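Local coordinates for uncharacterized protein (Legionella pneumophila subsp. pneumophila str. Philadelphia 1, PDB 4EZI) that is of unknown function but adopts the alpha/beta hydrolase fold and may hydrolyse ester bonds such as those of triacylglycerols, at residues 75-81 against 162-168; 108-112 against 366-370; 100-105 against 359-363; 137-142 against 177-182. One frame throughout, in Å; residues are numbered along the deposited sequence. Where two conformers were deposited one is given.

Contact 1. Residues 75-81 against 162-168; sequences GIISYQH and KLYLAGY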
loop_
_atom_site.group_PDB
_atom_site.type_symbol
_atom_site.label_atom_id
_atom_site.label_comp_id
_atom_site.label_asym_id
_atom_site.label_seq_id
_atom_site.Cartn_x
_atom_site.Cartn_y
_atom_site.Cartn_z
ATOM N N GLY A 75 -17.690 10.265 2.917
ATOM C CA GLY A 75 -16.285 10.530 2.594
ATOM C C GLY A 75 -15.677 9.346 1.865
ATOM O O GLY A 75 -16.221 8.234 1.893
ATOM N N ILE A 76 -14.531 9.572 1.218
ATOM C CA ILE A 76 -13.795 8.515 0.520
ATOM C C ILE A 76 -12.522 8.181 1.260
ATOM O O ILE A 76 -11.799 9.076 1.653
ATOM C CB ILE A 76 -13.429 8.946 -0.924
ATOM C CG1 ILE A 76 -14.698 9.192 -1.737
ATOM C CG2 ILE A 76 -12.561 7.928 -1.634
ATOM C CD1 ILE A 76 -14.432 9.743 -3.138
ATOM N N ILE A 77 -12.258 6.885 1.419
ATOM C CA ILE A 77 -10.964 6.425 1.907
ATOM C C ILE A 77 -10.316 5.593 0.806
ATOM O O ILE A 77 -10.944 4.676 0.258
ATOM C CB ILE A 77 -11.087 5.684 3.251
ATOM C CG1 ILE A 77 -9.714 5.411 3.904
ATOM C CG2 ILE A 77 -11.945 4.430 3.162
ATOM C CD1 ILE A 77 -9.040 4.137 3.503
ATOM N N SER A 78 -9.088 5.969 0.438
ATOM C CA SER A 78 -8.300 5.206 -0.524
ATOM C C SER A 78 -7.324 4.391 0.297
ATOM O O SER A 78 -6.475 4.961 0.978
ATOM C CB SER A 78 -7.572 6.155 -1.498
ATOM O OG SER A 78 -6.851 5.461 -2.491
ATOM N N TYR A 79 -7.448 3.072 0.225
ATOM C CA TYR A 79 -6.645 2.154 0.987
ATOM C C TYR A 79 -5.720 1.364 0.041
ATOM O O TYR A 79 -6.207 0.644 -0.833
ATOM C CB TYR A 79 -7.502 1.168 1.818
ATOM C CG TYR A 79 -6.622 0.331 2.702
ATOM C CD1 TYR A 79 -6.071 -0.870 2.245
ATOM C CD2 TYR A 79 -6.248 0.791 3.947
ATOM C CE1 TYR A 79 -5.223 -1.603 3.043
ATOM C CE2 TYR A 79 -5.363 0.098 4.748
ATOM C CZ TYR A 79 -4.844 -1.096 4.291
ATOM O OH TYR A 79 -3.968 -1.804 5.087
ATOM N N GLN A 80 -4.420 1.476 0.312
ATOM C CA GLN A 80 -3.361 0.877 -0.494
ATOM C C GLN A 80 -2.812 -0.353 0.228
ATOM O O GLN A 80 -2.214 -0.263 1.304
ATOM C CB GLN A 80 -2.274 1.912 -0.694
ATOM C CG GLN A 80 -2.609 3.023 -1.670
ATOM C CD GLN A 80 -3.799 3.862 -1.273
ATOM O OE1 GLN A 80 -4.815 3.827 -1.958
ATOM N NE2 GLN A 80 -3.678 4.639 -0.192
ATOM N N HIS A 81 -2.997 -1.512 -0.383
ATOM C CA HIS A 81 -2.646 -2.790 0.234
ATOM C C HIS A 81 -1.148 -3.045 0.339
ATOM O O HIS A 81 -0.338 -2.433 -0.360
ATOM C CB HIS A 81 -3.352 -3.955 -0.485
ATOM C CG HIS A 81 -2.838 -4.237 -1.863
ATOM N ND1 HIS A 81 -1.639 -4.888 -2.085
ATOM C CD2 HIS A 81 -3.404 -4.070 -3.078
ATOM C CE1 HIS A 81 -1.456 -5.039 -3.386
ATOM N NE2 HIS A 81 -2.526 -4.576 -4.012
ATOM N N LYS A 162 -14.544 15.008 1.888
ATOM C CA LYS A 162 -13.612 14.346 2.812
ATOM C C LYS A 162 -12.897 13.212 2.067
ATOM O O LYS A 162 -13.531 12.379 1.417
ATOM C CB LYS A 162 -14.329 13.769 4.026
ATOM C CG LYS A 162 -14.979 14.814 4.965
ATOM C CD LYS A 162 -13.961 15.522 5.842
ATOM C CE LYS A 162 -14.635 16.467 6.859
ATOM N NZ LYS A 162 -13.643 17.175 7.714
ATOM N N LEU A 163 -11.570 13.200 2.182
ATOM C CA LEU A 163 -10.713 12.224 1.530
ATOM C C LEU A 163 -9.616 11.785 2.487
ATOM O O LEU A 163 -8.825 12.606 2.976
ATOM C CB LEU A 163 -10.109 12.816 0.259
ATOM C CG LEU A 163 -9.095 11.956 -0.491
ATOM C CD1 LEU A 163 -9.672 10.610 -0.957
ATOM C CD2 LEU A 163 -8.532 12.723 -1.664
ATOM N N TYR A 164 -9.549 10.487 2.748
ATOM C CA TYR A 164 -8.594 9.916 3.681
ATOM C C TYR A 164 -7.702 8.920 2.929
ATOM O O TYR A 164 -8.209 8.170 2.102
ATOM C CB TYR A 164 -9.335 9.183 4.811
ATOM C CG TYR A 164 -10.503 9.950 5.398
ATOM C CD1 TYR A 164 -10.306 10.999 6.279
ATOM C CD2 TYR A 164 -11.803 9.654 5.020
ATOM C CE1 TYR A 164 -11.404 11.706 6.807
ATOM C CE2 TYR A 164 -12.882 10.332 5.528
ATOM C CZ TYR A 164 -12.684 11.377 6.403
ATOM O OH TYR A 164 -13.759 12.050 6.932
ATOM N N LEU A 165 -6.407 8.887 3.234
ATOM C CA LEU A 165 -5.485 7.982 2.538
ATOM C C LEU A 165 -4.793 7.100 3.577
ATOM O O LEU A 165 -4.171 7.621 4.498
ATOM C CB LEU A 165 -4.426 8.774 1.758
ATOM C CG LEU A 165 -4.909 9.920 0.859
ATOM C CD1 LEU A 165 -3.685 10.608 0.251
ATOM C CD2 LEU A 165 -5.902 9.486 -0.203
ATOM N N ALA A 166 -4.841 5.779 3.405
ATOM C CA ALA A 166 -4.179 4.851 4.328
ATOM C C ALA A 166 -3.649 3.655 3.552
ATOM O O ALA A 166 -4.083 3.369 2.452
ATOM C CB ALA A 166 -5.124 4.379 5.427
ATOM N N GLY A 167 -2.758 2.918 4.196
ATOM C CA GLY A 167 -2.269 1.678 3.642
ATOM C C GLY A 167 -1.366 1.013 4.641
ATOM O O GLY A 167 -1.088 1.586 5.695
ATOM N N TYR A 168 -0.856 -0.176 4.305
ATOM C CA TYR A 168 0.040 -0.903 5.222
ATOM C C TYR A 168 1.202 -1.446 4.427
ATOM O O TYR A 168 1.035 -1.979 3.337
ATOM C CB TYR A 168 -0.704 -2.055 5.910
ATOM C CG TYR A 168 -0.013 -2.539 7.175
ATOM C CD1 TYR A 168 -0.103 -1.792 8.337
ATOM C CD2 TYR A 168 0.750 -3.708 7.219
ATOM C CE1 TYR A 168 0.533 -2.206 9.510
ATOM C CE2 TYR A 168 1.397 -4.115 8.368
ATOM C CZ TYR A 168 1.275 -3.354 9.515
ATOM O OH TYR A 168 1.932 -3.690 10.664
#

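Contact 2. Residues 108-112 against 366-370; sequences SAGYM and FKQFE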
loop_
_atom_site.group_PDB
_atom_site.type_symbol
_atom_site.label_atom_id
_atom_site.label_comp_id
_atom_site.label_asym_id
_atom_site.label_seq_id
_atom_site.Cartn_x
_atom_site.Cartn_y
_atom_site.Cartn_z
ATOM N N SER A 108 -18.299 -0.196 9.124
ATOM C CA SER A 108 -18.250 0.543 10.378
ATOM C C SER A 108 -18.103 2.044 10.134
ATOM O O SER A 108 -19.010 2.817 10.479
ATOM C CB SER A 108 -17.136 0.024 11.305
ATOM O OG SER A 108 -17.080 0.805 12.476
ATOM N N ALA A 109 -16.984 2.474 9.542
ATOM C CA ALA A 109 -16.727 3.922 9.481
ATOM C C ALA A 109 -17.651 4.651 8.522
ATOM O O ALA A 109 -17.819 5.857 8.641
ATOM C CB ALA A 109 -15.242 4.196 9.138
ATOM N N GLY A 110 -18.246 3.938 7.575
ATOM C CA GLY A 110 -19.179 4.526 6.623
ATOM C C GLY A 110 -18.569 5.267 5.443
ATOM O O GLY A 110 -19.236 6.077 4.826
ATOM N N TYR A 111 -17.321 4.950 5.104
ATOM C CA TYR A 111 -16.653 5.585 3.993
ATOM C C TYR A 111 -16.805 4.756 2.732
ATOM O O TYR A 111 -16.842 3.518 2.771
ATOM C CB TYR A 111 -15.154 5.773 4.286
ATOM C CG TYR A 111 -14.815 6.538 5.564
ATOM C CD1 TYR A 111 -15.618 7.564 6.039
ATOM C CD2 TYR A 111 -13.680 6.227 6.280
ATOM C CE1 TYR A 111 -15.282 8.266 7.192
ATOM C CE2 TYR A 111 -13.337 6.902 7.417
ATOM C CZ TYR A 111 -14.144 7.919 7.889
ATOM O OH TYR A 111 -13.779 8.597 9.038
HETATM N N MSE A 112 -16.887 5.442 1.593
HETATM C CA MSE A 112 -16.700 4.799 0.310
HETATM C C MSE A 112 -15.255 4.355 0.210
HETATM O O MSE A 112 -14.359 5.197 0.279
HETATM C CB MSE A 112 -17.092 5.729 -0.831
HETATM C CG MSE A 112 -16.867 5.059 -2.204
HETATM SE SE MSE A 112 -17.557 6.109 -3.676
HETATM C CE MSE A 112 -15.929 6.544 -4.548
ATOM N N PHE A 366 -8.813 9.089 11.190
ATOM C CA PHE A 366 -9.715 9.635 10.196
ATOM C C PHE A 366 -10.991 10.176 10.823
ATOM O O PHE A 366 -11.475 11.254 10.454
ATOM C CB PHE A 366 -10.034 8.595 9.122
ATOM C CG PHE A 366 -8.828 8.184 8.314
ATOM C CD1 PHE A 366 -7.683 8.986 8.264
ATOM C CD2 PHE A 366 -8.818 6.974 7.640
ATOM C CE1 PHE A 366 -6.597 8.609 7.529
ATOM C CE2 PHE A 366 -7.711 6.591 6.883
ATOM C CZ PHE A 366 -6.600 7.406 6.829
ATOM N N LYS A 367 -11.503 9.482 11.820
ATOM C CA LYS A 367 -12.695 9.963 12.522
ATOM C C LYS A 367 -12.448 11.323 13.191
ATOM O O LYS A 367 -13.329 12.194 13.188
ATOM C CB LYS A 367 -13.169 8.933 13.533
ATOM C CG LYS A 367 -13.841 7.710 12.901
ATOM C CD LYS A 367 -15.261 8.047 12.451
ATOM C CE LYS A 367 -15.799 7.030 11.470
ATOM N NZ LYS A 367 -17.110 7.487 10.903
ATOM N N GLN A 368 -11.244 11.521 13.734
ATOM C CA GLN A 368 -10.877 12.785 14.345
ATOM C C GLN A 368 -11.009 13.916 13.344
ATOM O O GLN A 368 -11.529 14.979 13.677
ATOM C CB GLN A 368 -9.458 12.720 14.901
ATOM C CG GLN A 368 -8.996 14.007 15.552
ATOM C CD GLN A 368 -7.596 13.918 16.126
ATOM O OE1 GLN A 368 -7.092 12.830 16.424
ATOM N NE2 GLN A 368 -6.966 15.079 16.297
ATOM N N PHE A 369 -10.551 13.698 12.120
ATOM C CA PHE A 369 -10.597 14.718 11.094
ATOM C C PHE A 369 -11.910 14.778 10.336
ATOM O O PHE A 369 -12.229 15.815 9.751
ATOM C CB PHE A 369 -9.319 14.684 10.237
ATOM C CG PHE A 369 -8.144 15.103 11.036
ATOM C CD1 PHE A 369 -7.990 16.446 11.349
ATOM C CD2 PHE A 369 -7.299 14.172 11.639
ATOM C CE1 PHE A 369 -6.990 16.851 12.193
ATOM C CE2 PHE A 369 -6.278 14.585 12.474
ATOM C CZ PHE A 369 -6.133 15.932 12.744
ATOM N N GLU A 370 -12.699 13.716 10.402
ATOM C CA GLU A 370 -14.067 13.741 9.886
ATOM C C GLU A 370 -14.919 14.752 10.656
ATOM O O GLU A 370 -15.732 15.452 10.063
ATOM C CB GLU A 370 -14.681 12.342 10.026
ATOM C CG GLU A 370 -16.111 12.245 9.496
ATOM C CD GLU A 370 -16.659 10.795 9.453
ATOM O OE1 GLU A 370 -16.022 9.874 9.987
ATOM O OE2 GLU A 370 -17.728 10.588 8.865
HETATM O O HOH W 1 -19.628 5.467 11.358
HETATM O O HOH W 2 -18.869 8.316 7.969
#

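Contact 3. Residues 100-105 against 359-363; sequences IYLAAY and LKEQV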
loop_
_atom_site.group_PDB
_atom_site.type_symbol
_atom_site.label_atom_id
_atom_site.label_comp_id
_atom_site.label_asym_id
_atom_site.label_seq_id
_atom_site.Cartn_x
_atom_site.Cartn_y
_atom_site.Cartn_z
ATOM N N ILE A 100 -11.525 -7.451 6.290
ATOM C CA ILE A 100 -11.317 -6.549 7.404
ATOM C C ILE A 100 -11.259 -5.082 6.967
ATOM O O ILE A 100 -11.701 -4.203 7.712
ATOM C CB ILE A 100 -10.035 -6.942 8.206
ATOM C CG1 ILE A 100 -10.017 -6.293 9.564
ATOM C CG2 ILE A 100 -8.763 -6.695 7.410
ATOM C CD1 ILE A 100 -11.124 -6.798 10.511
ATOM N N TYR A 101 -10.722 -4.812 5.786
ATOM C CA TYR A 101 -10.617 -3.441 5.284
ATOM C C TYR A 101 -11.984 -2.877 4.969
ATOM O O TYR A 101 -12.311 -1.757 5.351
ATOM C CB TYR A 101 -9.668 -3.349 4.076
ATOM C CG TYR A 101 -8.378 -4.056 4.359
ATOM C CD1 TYR A 101 -7.458 -3.505 5.214
ATOM C CD2 TYR A 101 -8.115 -5.309 3.840
ATOM C CE1 TYR A 101 -6.282 -4.198 5.595
ATOM C CE2 TYR A 101 -6.982 -6.013 4.199
ATOM C CZ TYR A 101 -6.067 -5.459 5.066
ATOM O OH TYR A 101 -4.953 -6.187 5.411
ATOM N N LEU A 102 -12.817 -3.674 4.316
ATOM C CA LEU A 102 -14.201 -3.280 4.056
ATOM C C LEU A 102 -14.997 -3.084 5.351
ATOM O O LEU A 102 -15.722 -2.103 5.511
ATOM C CB LEU A 102 -14.914 -4.316 3.196
ATOM C CG LEU A 102 -14.357 -4.526 1.800
ATOM C CD1 LEU A 102 -15.250 -5.521 1.082
ATOM C CD2 LEU A 102 -14.280 -3.206 1.010
ATOM N N ALA A 103 -14.819 -4.011 6.285
ATOM C CA ALA A 103 -15.566 -3.987 7.522
ATOM C C ALA A 103 -15.247 -2.738 8.336
ATOM O O ALA A 103 -16.136 -2.075 8.867
ATOM C CB ALA A 103 -15.318 -5.260 8.310
ATOM N N ALA A 104 -13.958 -2.443 8.458
ATOM C CA ALA A 104 -13.529 -1.320 9.281
ATOM C C ALA A 104 -13.876 0.023 8.637
ATOM O O ALA A 104 -14.453 0.892 9.275
ATOM C CB ALA A 104 -12.019 -1.449 9.566
ATOM N N TYR A 105 -13.489 0.193 7.380
ATOM C CA TYR A 105 -13.636 1.478 6.711
ATOM C C TYR A 105 -15.013 1.733 6.131
ATOM O O TYR A 105 -15.425 2.895 6.040
ATOM C CB TYR A 105 -12.592 1.615 5.602
ATOM C CG TYR A 105 -11.183 1.839 6.085
ATOM C CD1 TYR A 105 -10.845 3.004 6.742
ATOM C CD2 TYR A 105 -10.165 0.903 5.864
ATOM C CE1 TYR A 105 -9.550 3.239 7.189
ATOM C CE2 TYR A 105 -8.865 1.116 6.308
ATOM C CZ TYR A 105 -8.561 2.286 6.967
ATOM O OH TYR A 105 -7.272 2.570 7.388
ATOM N N LEU A 359 -4.551 -0.698 11.936
ATOM C CA LEU A 359 -5.801 -0.360 11.249
ATOM C C LEU A 359 -6.749 0.428 12.163
ATOM O O LEU A 359 -7.400 1.383 11.729
ATOM C CB LEU A 359 -6.443 -1.628 10.662
ATOM C CG LEU A 359 -7.756 -1.537 9.860
ATOM C CD1 LEU A 359 -7.710 -0.499 8.776
ATOM C CD2 LEU A 359 -8.115 -2.908 9.275
ATOM N N LYS A 360 -6.855 -0.004 13.414
ATOM C CA LYS A 360 -7.732 0.685 14.378
ATOM C C LYS A 360 -7.289 2.133 14.573
ATOM O O LYS A 360 -8.122 3.048 14.583
ATOM C CB LYS A 360 -7.744 -0.077 15.707
ATOM C CG LYS A 360 -8.621 0.521 16.797
ATOM C CD LYS A 360 -10.037 0.764 16.390
ATOM C CE LYS A 360 -10.962 1.022 17.616
ATOM N NZ LYS A 360 -10.254 1.716 18.741
ATOM N N GLU A 361 -5.984 2.345 14.686
ATOM C CA GLU A 361 -5.455 3.698 14.787
ATOM C C GLU A 361 -5.763 4.538 13.568
ATOM O O GLU A 361 -6.040 5.738 13.687
ATOM C CB GLU A 361 -3.965 3.709 15.060
ATOM C CG GLU A 361 -3.521 3.053 16.362
ATOM C CD GLU A 361 -4.057 3.693 17.642
ATOM O OE1 GLU A 361 -4.362 4.900 17.667
ATOM O OE2 GLU A 361 -4.137 2.964 18.657
ATOM N N GLN A 362 -5.665 3.940 12.383
ATOM C CA GLN A 362 -5.977 4.672 11.152
ATOM C C GLN A 362 -7.427 5.146 11.153
ATOM O O GLN A 362 -7.699 6.313 10.891
ATOM C CB GLN A 362 -5.696 3.794 9.916
ATOM C CG GLN A 362 -4.222 3.511 9.723
ATOM C CD GLN A 362 -3.957 2.434 8.682
ATOM O OE1 GLN A 362 -4.747 1.513 8.498
ATOM N NE2 GLN A 362 -2.831 2.540 7.989
ATOM N N VAL A 363 -8.344 4.235 11.439
ATOM C CA VAL A 363 -9.767 4.597 11.492
ATOM C C VAL A 363 -10.023 5.726 12.499
ATOM O O VAL A 363 -10.720 6.687 12.218
ATOM C CB VAL A 363 -10.690 3.375 11.829
ATOM C CG1 VAL A 363 -12.172 3.833 12.005
ATOM C CG2 VAL A 363 -10.564 2.284 10.773
#

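Contact 4. Residues 137-142 against 177-182; sequences LASSSI and VMFEML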
loop_
_atom_site.group_PDB
_atom_site.type_symbol
_atom_site.label_atom_id
_atom_site.label_comp_id
_atom_site.label_asym_id
_atom_site.label_seq_id
_atom_site.Cartn_x
_atom_site.Cartn_y
_atom_site.Cartn_z
ATOM N N LEU A 137 3.271 3.350 -8.233
ATOM C CA LEU A 137 2.387 3.166 -7.079
ATOM C C LEU A 137 1.551 4.438 -6.877
ATOM O O LEU A 137 0.347 4.388 -6.647
ATOM C CB LEU A 137 3.165 2.810 -5.825
ATOM C CG LEU A 137 3.704 1.380 -5.751
ATOM C CD1 LEU A 137 4.625 1.193 -4.555
ATOM C CD2 LEU A 137 2.574 0.329 -5.752
ATOM N N ALA A 138 2.183 5.596 -7.030
ATOM C CA ALA A 138 1.475 6.869 -6.857
ATOM C C ALA A 138 0.444 7.070 -7.969
ATOM O O ALA A 138 -0.739 7.332 -7.707
ATOM C CB ALA A 138 2.486 8.035 -6.826
ATOM N N SER A 139 0.858 6.950 -9.226
ATOM C CA SER A 139 -0.059 7.256 -10.310
ATOM C C SER A 139 -1.187 6.236 -10.403
ATOM O O SER A 139 -2.342 6.606 -10.635
ATOM C CB SER A 139 0.691 7.341 -11.660
ATOM O OG SER A 139 1.424 6.175 -11.951
ATOM N N SER A 140 -0.898 4.946 -10.198
ATOM C CA SER A 140 -1.933 3.940 -10.268
ATOM C C SER A 140 -2.971 4.138 -9.156
ATOM O O SER A 140 -4.157 3.889 -9.376
ATOM C CB SER A 140 -1.368 2.512 -10.249
ATOM O OG SER A 140 -0.777 2.198 -9.003
ATOM N N SER A 141 -2.537 4.604 -7.990
ATOM C CA SER A 141 -3.453 4.810 -6.887
ATOM C C SER A 141 -4.303 6.078 -7.112
ATOM O O SER A 141 -5.508 6.081 -6.841
ATOM C CB SER A 141 -2.665 4.887 -5.587
ATOM O OG SER A 141 -2.020 3.669 -5.278
ATOM N N ILE A 142 -3.690 7.141 -7.618
ATOM C CA ILE A 142 -4.454 8.363 -7.930
ATOM C C ILE A 142 -5.487 8.108 -9.027
ATOM O O ILE A 142 -6.646 8.524 -8.936
ATOM C CB ILE A 142 -3.520 9.515 -8.305
ATOM C CG1 ILE A 142 -2.723 9.935 -7.074
ATOM C CG2 ILE A 142 -4.332 10.668 -8.914
ATOM C CD1 ILE A 142 -1.604 10.942 -7.356
ATOM N N VAL A 177 3.617 8.228 -1.249
ATOM C CA VAL A 177 3.927 8.730 -2.593
ATOM C C VAL A 177 2.672 9.243 -3.320
ATOM O O VAL A 177 2.734 10.233 -4.065
ATOM C CB VAL A 177 4.772 7.735 -3.436
ATOM C CG1 VAL A 177 6.102 7.478 -2.726
ATOM C CG2 VAL A 177 4.016 6.436 -3.749
HETATM N N MSE A 178 1.524 8.623 -3.055
HETATM C CA MSE A 178 0.243 9.123 -3.548
HETATM C C MSE A 178 -0.024 10.527 -2.980
HETATM O O MSE A 178 -0.424 11.431 -3.712
HETATM C CB MSE A 178 -0.858 8.160 -3.108
HETATM C CG MSE A 178 -2.249 8.606 -3.499
HETATM SE SE MSE A 178 -3.561 7.390 -2.792
HETATM C CE MSE A 178 -5.046 8.131 -3.764
ATOM N N PHE A 179 0.146 10.675 -1.679
ATOM C CA PHE A 179 -0.040 11.971 -1.001
ATOM C C PHE A 179 0.853 13.063 -1.611
ATOM O O PHE A 179 0.388 14.157 -1.954
ATOM C CB PHE A 179 0.281 11.740 0.459
ATOM C CG PHE A 179 0.064 12.920 1.397
ATOM C CD1 PHE A 179 -0.854 13.945 1.173
ATOM C CD2 PHE A 179 0.786 12.934 2.573
ATOM C CE1 PHE A 179 -1.036 14.949 2.127
ATOM C CE2 PHE A 179 0.584 13.911 3.533
ATOM C CZ PHE A 179 -0.321 14.923 3.292
ATOM N N GLU A 180 2.137 12.739 -1.805
ATOM C CA GLU A 180 3.078 13.660 -2.388
ATOM C C GLU A 180 2.631 14.094 -3.775
ATOM O O GLU A 180 2.674 15.290 -4.111
ATOM C CB GLU A 180 4.479 13.017 -2.417
ATOM C CG GLU A 180 5.549 13.901 -2.982
ATOM C CD GLU A 180 6.888 13.241 -3.017
ATOM O OE1 GLU A 180 6.930 12.011 -3.247
ATOM O OE2 GLU A 180 7.904 13.945 -2.839
HETATM N N MSE A 181 2.237 13.133 -4.597
HETATM C CA MSE A 181 1.850 13.409 -5.967
HETATM C C MSE A 181 0.535 14.166 -6.058
HETATM O O MSE A 181 0.380 15.015 -6.935
HETATM C CB MSE A 181 1.807 12.120 -6.784
HETATM C CG MSE A 181 1.571 12.335 -8.272
HETATM SE SE MSE A 181 1.609 10.701 -9.316
HETATM C CE MSE A 181 3.545 10.391 -9.357
ATOM N N LEU A 182 -0.407 13.868 -5.177
ATOM C CA LEU A 182 -1.637 14.661 -5.119
ATOM C C LEU A 182 -1.332 16.133 -4.815
ATOM O O LEU A 182 -1.836 17.037 -5.482
ATOM C CB LEU A 182 -2.611 14.100 -4.083
ATOM C CG LEU A 182 -3.382 12.835 -4.500
ATOM C CD1 LEU A 182 -4.167 12.316 -3.302
ATOM C CD2 LEU A 182 -4.292 13.100 -5.701
#

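Contact 1. Residues 75-81 against 162-168
Tyr79 turns one face of its ring to Gly167, whose CA sits 3.6 Å above the ring plane and off-centre, a CH-pi contact; the phenol also stacks on Tyr101. Tyr164 meets its partner differently: CB of Ile77 lies at the edge of its ring, near the plane, and the ring stacks on Tyr111. With CG of Tyr79 anti to the backbone N (chi1 -174°), the phenol runs on beside Tyr168 and brings OH to 3.4 Å from Tyr168 CB. These rings decorate two parallel strands in register from Gly75-Lys162 to Gln80-Gly167. Near the far end the amide of Gln80 folds back on its own strand: OE1 accepts from Ser78 OG at 2.7 Å, while NE2 approaches Ser78 O from above the carbonyl plane. Ser78 O is thereby gripped twice, since Ala166 N also donates to it. The last rung, Tyr168 N to Gln80 O, is stretched to 3.3 Å just before a probable nucleophile elbow. Strand 112-116 lies beyond 75-80 and strand 193-197 beyond 162-168; helix 355-370 covers the face bearing Tyr79, Tyr164 and Ala166, and helix 170-185 the face of Ser78, Gln80 and Leu165.

Contact 2. Residues 108-112 against 366-370
Tyr111, Lys367 and Ala109 bury the most surface here; the first two meet at Glu370 OE1, while Ala109 is held by the lysine. The Tyr111 ring points at the C-terminal end of helix 355-370, and its OH donates to Glu370 OE1 at 2.7 Å. Although that oxygen lies near the plane of the ring, at its edge, the hydroxyl comes to it from above the carboxylate plane, ring and carboxylate being turned 52° apart. Lys367 NZ reaches Glu370 OE1 from within the same helix, one turn earlier, a salt bridge of 2.8 Å on the syn side of the carboxylate. A bend at chi2 (-77°) carries the lysine chain across the phenol, with CE 3.5 Å from Tyr111 OH, and on to Ala109. There NZ donates to Ala109 O at 2.9 Å, in the carbonyl plane and on a lone pair. CB of Ala109 packs against Lys367 CE and also lies over one face of the Tyr111 ring, while Phe366 CB adds an apolar contact to Tyr111 CE2. Water 1 joins Lys367 NZ to Ser108 O. With two donors on OE1, the negative charge of Glu370 is probably well stabilised, and one ammonium group ties the turn that leaves helix 99-108 to the last turn of helix 355-370.

Contact 3. Residues 100-105 against 359-363
A knob-into-hole contact joins two helices on one side of the central sheet: Leu359 enters the hollow formed by Ile100, Tyr101, Ala104 and Tyr105. The axes of the two short segments approach to 10.8 Å and cross at -33°. Leu359 holds CG anti to its backbone N (chi1 -179°), which sends the side chain across to helix 99-108; in the conformer described, CD2 approaches Ile100 CG1 at 3.9 Å and Tyr101 CD1 at 4.2 Å. Leu359 was modelled in two conformers, and the very short approach of CD1 to the Tyr105 ring in the one described is doubtful. One turn later Val363 extends the apolar seam, with CG2 placed 3.8 Å from Tyr105 CE1 and also against Ala104 CB. The phenol of Tyr105 thus runs between Leu359 and Val363 and ends at Gln362, where OH makes a weak hydrogen bond of 3.0 Å to OE1. That oxygen lies near the ring plane, the amide being turned 43° from it. The other end of the amide, Gln362 NE2, donates to Ala195 O and Gly167 O, linking the pair to strands 193-197 and 162-168. On the side of the sheet, Tyr105 and Gln362 rest on Ala166, Tyr101 touches Met115 of strand 112-116, and helix 19-27 flanks Ile100.

Contact 4. Residues 137-142 against 177-182
This is a steep helix-helix crossing made wholly of apolar and van der Waals contacts, on the side of the central sheet covered by helices 134-154 and 170-185. The axes of the two short segments approach to 8.2 Å and cross at -74°, and the backbones come closest where Ala138 faces Met178, CA to CA 4.2 Å. The small methyl of Ala138 permits this: its CB lies 3.5 Å from Val177 O and also touches Val177 CG2. Met178 and Met181 are both selenomethionines. Met181 leaves its helix extended and then turns at chi3 (-76°), which folds CE back to 3.6 Å from Ala138 CB. Ile142 reaches in from the next turn of helix 134-154, its CD1 against Met181 CG at 3.6 Å and its CG1 touching both Met178 CG and Leu182 CD2; Ile142 and Leu182 slide past each other in opposite directions. Met178 stays straight and lays SE 3.9 Å from Ser141 CB, on its way to Ser78 and Gln80 of strand 74-80. The serine hydroxyls do not bridge the helices. Ser141 OG donates to Leu137 O at 2.8 Å, an oxygen that also accepts from Ser141 N, and Ser139 OG bonds to Glu135 O. With these hydroxyls satisfied within their own helix and no hydrogen bond spanning the pair, cohesion here rests on close-fitting shape and the burial of largely apolar side chains.

Contact 1 lies in the middle of the sheet, and the other three are built on it from both sides. Contacts 2 and 3, with centres 9 Å apart, share helix 355-370 and lie on one face; contact 4, on the other, has its centre about 21 Å from each of theirs and touches neither. All three touch contact 1, whose centre is 10 to 11 Å from theirs. Along the chain the first segments come in the order 1, 3, 2, 4; contact 1 crosses each of the others, and contact 4 is nested inside the loops closed by 2 and 3. The C-terminal helix thus returns to elements laid down early, completing the three-layer sandwich that presents the probable nucleophile elbow.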